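Local coordinates for protein beta-glucoside phosphorylase BglX (Unidentified, PDB 5VQE) that probably cleaves beta-glucosides by phosphorolysis, passing the glucosyl unit through a covalent glycosyl-enzyme intermediate as a member of glycoside hydrolase family 3, at residues Asp201-Asn213 against Thr287-Met299. Residues are numbered along the deposited sequence; the frame is centred on the assembly and turned at random.
Sequences DYRDQHLMSSVNN and TDATQMVGYTCSM. With G2F (2-deoxy-2-fluoro-alpha-D-glucopyranose), chain B.
Gln205 and His206 turn their carbonyls to the start of the helix 293-296, where two backbone amides meet them: Gly294 N donates to Gln205 O (3.1 Å) and Val293 N to His206 O (3.2 Å). Gly294 brings its CA to 3.2 Å from Met208 O, a backbone fit with no side chain between. Beside it Val293 straddles the turn at Leu207, CG2 against His206 O and CG1 against Leu207 O.

Met292, the N-cap residue, runs alongside His206, its SD sitting obliquely by the imidazole in a sulfur-aromatic contact modelled too tight for its exact spacing to be relied on. Asp204 OD1 holds the ring through His206 ND1, in a bond modelled doubtfully short (2.5 Å), and also accepts from the backbone N of His206, making an Asx turn. Gln205 comes at Asp288 from the opposite direction, amide and carboxylate planes 44° apart; its OE1 accepts from His242 N, while NE2 lies 3.5 Å from F2 of the sugar. The chi1 of -168° at Asp288 swings its carboxylate out toward Gln205 and the fluoroglucose, which OD1 carries through a covalent bond to C1. This is the trapped glycosyl-enzyme of a retaining family 3 enzyme, with the nucleophile just after strand 284-287 of the TIM-barrel-like domain and Gln205 of the 201-213 segment lining the sugar pocket.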
# COMPACT_ATOMS: atom_id res chain seq x y z
N ASP A 201 0.20 -11.13 12.85
CA ASP A 201 -1.13 -11.71 12.80
C ASP A 201 -1.43 -12.20 11.39
O ASP A 201 -0.70 -11.91 10.43
CB ASP A 201 -2.15 -10.66 13.25
CG ASP A 201 -3.39 -11.26 13.88
OD1 ASP A 201 -3.69 -12.46 13.64
OD2 ASP A 201 -4.09 -10.51 14.61
N TYR A 202 -2.53 -12.95 11.25
CA TYR A 202 -3.03 -13.39 9.95
C TYR A 202 -4.36 -12.73 9.60
O TYR A 202 -5.05 -13.18 8.68
CB TYR A 202 -3.17 -14.91 9.89
CG TYR A 202 -4.05 -15.51 10.97
CD1 TYR A 202 -3.59 -15.66 12.26
CD2 TYR A 202 -5.35 -15.95 10.68
CE1 TYR A 202 -4.38 -16.22 13.25
CE2 TYR A 202 -6.15 -16.50 11.66
CZ TYR A 202 -5.66 -16.64 12.95
OH TYR A 202 -6.44 -17.19 13.95
N ARG A 203 -4.72 -11.67 10.30
CA ARG A 203 -6.03 -11.06 10.16
C ARG A 203 -5.90 -9.59 9.77
O ARG A 203 -4.84 -8.97 9.93
CB ARG A 203 -6.83 -11.25 11.46
CG ARG A 203 -7.08 -12.73 11.76
CD ARG A 203 -7.56 -12.99 13.18
NE ARG A 203 -6.62 -12.51 14.18
CZ ARG A 203 -6.90 -12.41 15.48
NH1 ARG A 203 -8.10 -12.75 15.94
NH2 ARG A 203 -5.99 -11.94 16.32
N ASP A 204 -7.00 -9.05 9.23
CA ASP A 204 -7.03 -7.75 8.57
C ASP A 204 -7.61 -6.71 9.51
O ASP A 204 -8.76 -6.85 9.97
CB ASP A 204 -7.86 -7.84 7.28
CG ASP A 204 -7.95 -6.51 6.54
OD1 ASP A 204 -7.40 -5.50 7.01
OD2 ASP A 204 -8.60 -6.48 5.47
N GLN A 205 -6.85 -5.64 9.78
CA GLN A 205 -7.31 -4.57 10.66
C GLN A 205 -8.49 -3.80 10.08
O GLN A 205 -9.13 -3.04 10.82
CB GLN A 205 -6.16 -3.59 10.96
CG GLN A 205 -5.33 -3.18 9.75
CD GLN A 205 -4.76 -1.78 9.86
OE1 GLN A 205 -5.14 -0.99 10.74
NE2 GLN A 205 -3.83 -1.46 8.96
N HIS A 206 -8.78 -3.98 8.79
CA HIS A 206 -10.02 -3.48 8.22
C HIS A 206 -11.24 -4.11 8.88
O HIS A 206 -12.31 -3.50 8.91
CB HIS A 206 -10.06 -3.73 6.71
CG HIS A 206 -9.04 -2.97 5.92
ND1 HIS A 206 -7.71 -3.33 5.87
CD2 HIS A 206 -9.17 -1.87 5.13
CE1 HIS A 206 -7.06 -2.47 5.10
NE2 HIS A 206 -7.92 -1.57 4.65
N LEU A 207 -11.09 -5.33 9.41
CA LEU A 207 -12.21 -6.13 9.91
C LEU A 207 -12.18 -6.36 11.41
O LEU A 207 -13.12 -6.95 11.95
CB LEU A 207 -12.24 -7.48 9.20
CG LEU A 207 -12.50 -7.42 7.69
CD1 LEU A 207 -12.34 -8.79 7.07
CD2 LEU A 207 -13.89 -6.87 7.39
N MET A 208 -11.13 -5.91 12.10
CA MET A 208 -10.96 -6.14 13.53
C MET A 208 -9.68 -5.42 13.94
O MET A 208 -8.96 -4.88 13.10
CB MET A 208 -10.87 -7.64 13.83
CG MET A 208 -9.86 -8.35 12.94
SD MET A 208 -9.45 -9.99 13.54
CE MET A 208 -8.50 -9.51 14.99
N SER A 209 -9.41 -5.38 15.25
CA SER A 209 -8.12 -4.89 15.73
C SER A 209 -7.15 -6.06 15.77
O SER A 209 -7.16 -6.86 16.71
CB SER A 209 -8.25 -4.22 17.09
OG SER A 209 -6.98 -3.76 17.53
N SER A 210 -6.31 -6.17 14.74
CA SER A 210 -5.35 -7.27 14.67
C SER A 210 -4.21 -7.03 15.67
O SER A 210 -4.05 -5.94 16.22
CB SER A 210 -4.84 -7.43 13.24
OG SER A 210 -4.13 -6.30 12.80
N VAL A 211 -3.43 -8.08 15.92
CA VAL A 211 -2.55 -8.12 17.08
C VAL A 211 -1.15 -8.54 16.64
O VAL A 211 -0.96 -9.63 16.09
CB VAL A 211 -3.08 -9.06 18.17
CG1 VAL A 211 -2.21 -9.00 19.42
CG2 VAL A 211 -4.51 -8.70 18.51
N ASN A 212 -0.17 -7.67 16.90
CA ASN A 212 1.25 -8.00 16.81
C ASN A 212 1.65 -8.56 18.18
O ASN A 212 1.80 -7.81 19.15
CB ASN A 212 2.04 -6.75 16.42
CG ASN A 212 3.52 -7.01 16.22
OD1 ASN A 212 4.14 -7.77 16.96
ND2 ASN A 212 4.10 -6.36 15.22
N ASN A 213 1.80 -9.88 18.27
CA ASN A 213 1.95 -10.56 19.56
C ASN A 213 3.38 -11.00 19.83
O ASN A 213 3.61 -11.84 20.71
CB ASN A 213 0.99 -11.75 19.64
CG ASN A 213 1.37 -12.87 18.70
OD1 ASN A 213 1.84 -12.64 17.58
ND2 ASN A 213 1.16 -14.11 19.14
N THR A 287 -3.54 8.85 11.87
CA THR A 287 -4.15 7.54 12.04
C THR A 287 -4.38 6.90 10.68
O THR A 287 -4.41 7.56 9.64
CB THR A 287 -5.48 7.63 12.81
OG1 THR A 287 -6.49 8.23 11.99
CG2 THR A 287 -5.34 8.45 14.09
N ASP A 288 -4.51 5.58 10.70
CA ASP A 288 -5.13 4.91 9.58
C ASP A 288 -6.61 5.25 9.56
O ASP A 288 -7.16 5.76 10.55
CB ASP A 288 -4.90 3.40 9.67
CG ASP A 288 -5.27 2.67 8.40
OD1 ASP A 288 -5.17 3.29 7.30
OD2 ASP A 288 -5.63 1.49 8.54
N ALA A 289 -7.26 4.99 8.43
CA ALA A 289 -8.65 5.39 8.21
C ALA A 289 -9.54 4.99 9.38
O ALA A 289 -9.59 3.82 9.78
CB ALA A 289 -9.16 4.75 6.91
N THR A 290 -10.28 5.97 9.92
CA THR A 290 -10.99 5.79 11.18
C THR A 290 -12.34 5.09 11.04
O THR A 290 -12.98 4.81 12.05
CB THR A 290 -11.23 7.13 11.88
OG1 THR A 290 -12.24 7.86 11.18
CG2 THR A 290 -9.94 7.96 11.97
N GLN A 291 -12.80 4.80 9.82
CA GLN A 291 -14.06 4.08 9.69
C GLN A 291 -13.85 2.58 9.68
O GLN A 291 -14.82 1.82 9.59
CB GLN A 291 -14.80 4.52 8.42
CG GLN A 291 -14.43 3.81 7.13
CD GLN A 291 -13.05 4.17 6.63
OE1 GLN A 291 -12.50 5.22 6.97
NE2 GLN A 291 -12.47 3.29 5.80
N MET A 292 -12.62 2.12 9.80
CA MET A 292 -12.36 0.70 9.75
C MET A 292 -12.65 0.04 11.08
O MET A 292 -12.56 0.66 12.15
CB MET A 292 -10.93 0.48 9.31
CG MET A 292 -10.80 0.89 7.88
SD MET A 292 -9.33 0.28 7.16
CE MET A 292 -8.21 1.22 8.11
N VAL A 293 -13.01 -1.23 11.00
CA VAL A 293 -13.51 -1.96 12.16
C VAL A 293 -12.49 -1.94 13.29
O VAL A 293 -12.84 -1.79 14.47
CB VAL A 293 -13.89 -3.39 11.76
CG1 VAL A 293 -14.41 -4.16 12.96
CG2 VAL A 293 -14.93 -3.37 10.63
N GLY A 294 -11.20 -2.10 12.95
CA GLY A 294 -10.17 -2.08 13.97
C GLY A 294 -10.20 -0.84 14.84
O GLY A 294 -9.89 -0.90 16.03
N TYR A 295 -10.58 0.30 14.26
CA TYR A 295 -10.75 1.52 15.04
C TYR A 295 -12.10 1.54 15.74
O TYR A 295 -12.17 1.70 16.96
CB TYR A 295 -10.60 2.74 14.14
CG TYR A 295 -10.50 4.05 14.89
CD1 TYR A 295 -11.61 4.88 15.03
CD2 TYR A 295 -9.30 4.45 15.47
CE1 TYR A 295 -11.52 6.08 15.73
CE2 TYR A 295 -9.20 5.64 16.16
CZ TYR A 295 -10.31 6.46 16.28
OH TYR A 295 -10.21 7.65 16.97
N THR A 296 -13.18 1.35 14.97
CA THR A 296 -14.52 1.60 15.51
C THR A 296 -14.86 0.65 16.64
O THR A 296 -15.61 1.03 17.55
CB THR A 296 -15.58 1.46 14.41
OG1 THR A 296 -15.55 0.14 13.86
CG2 THR A 296 -15.36 2.49 13.29
N CYS A 297 -14.34 -0.58 16.61
CA CYS A 297 -14.71 -1.56 17.62
C CYS A 297 -13.92 -1.43 18.91
O CYS A 297 -14.22 -2.14 19.87
CB CYS A 297 -14.52 -2.98 17.06
SG CYS A 297 -12.81 -3.55 17.09
N SER A 298 -12.93 -0.55 18.96
CA SER A 298 -12.02 -0.51 20.11
C SER A 298 -12.49 0.40 21.23
O SER A 298 -12.01 0.26 22.36
CB SER A 298 -10.62 -0.06 19.67
OG SER A 298 -10.01 -1.04 18.86
N MET A 299 -13.41 1.32 20.95
CA MET A 299 -13.78 2.38 21.88
C MET A 299 -15.01 3.08 21.33
O MET A 299 -15.17 3.16 20.10
CB MET A 299 -12.61 3.35 22.05
CG MET A 299 -12.79 4.44 23.08
SD MET A 299 -11.32 5.49 23.24
CE MET A 299 -10.11 4.34 23.86
C1 G2F B . -5.76 2.70 6.17
C2 G2F B . -4.79 1.70 5.47
C3 G2F B . -3.57 2.51 4.94
C4 G2F B . -4.10 3.65 4.01
C5 G2F B . -5.09 4.54 4.85
C6 G2F B . -5.73 5.67 3.95
O3 G2F B . -2.82 1.66 4.11
O4 G2F B . -3.01 4.47 3.68
O5 G2F B . -6.16 3.72 5.29
O6 G2F B . -6.27 5.08 2.80
F2 G2F B . -4.34 0.79 6.36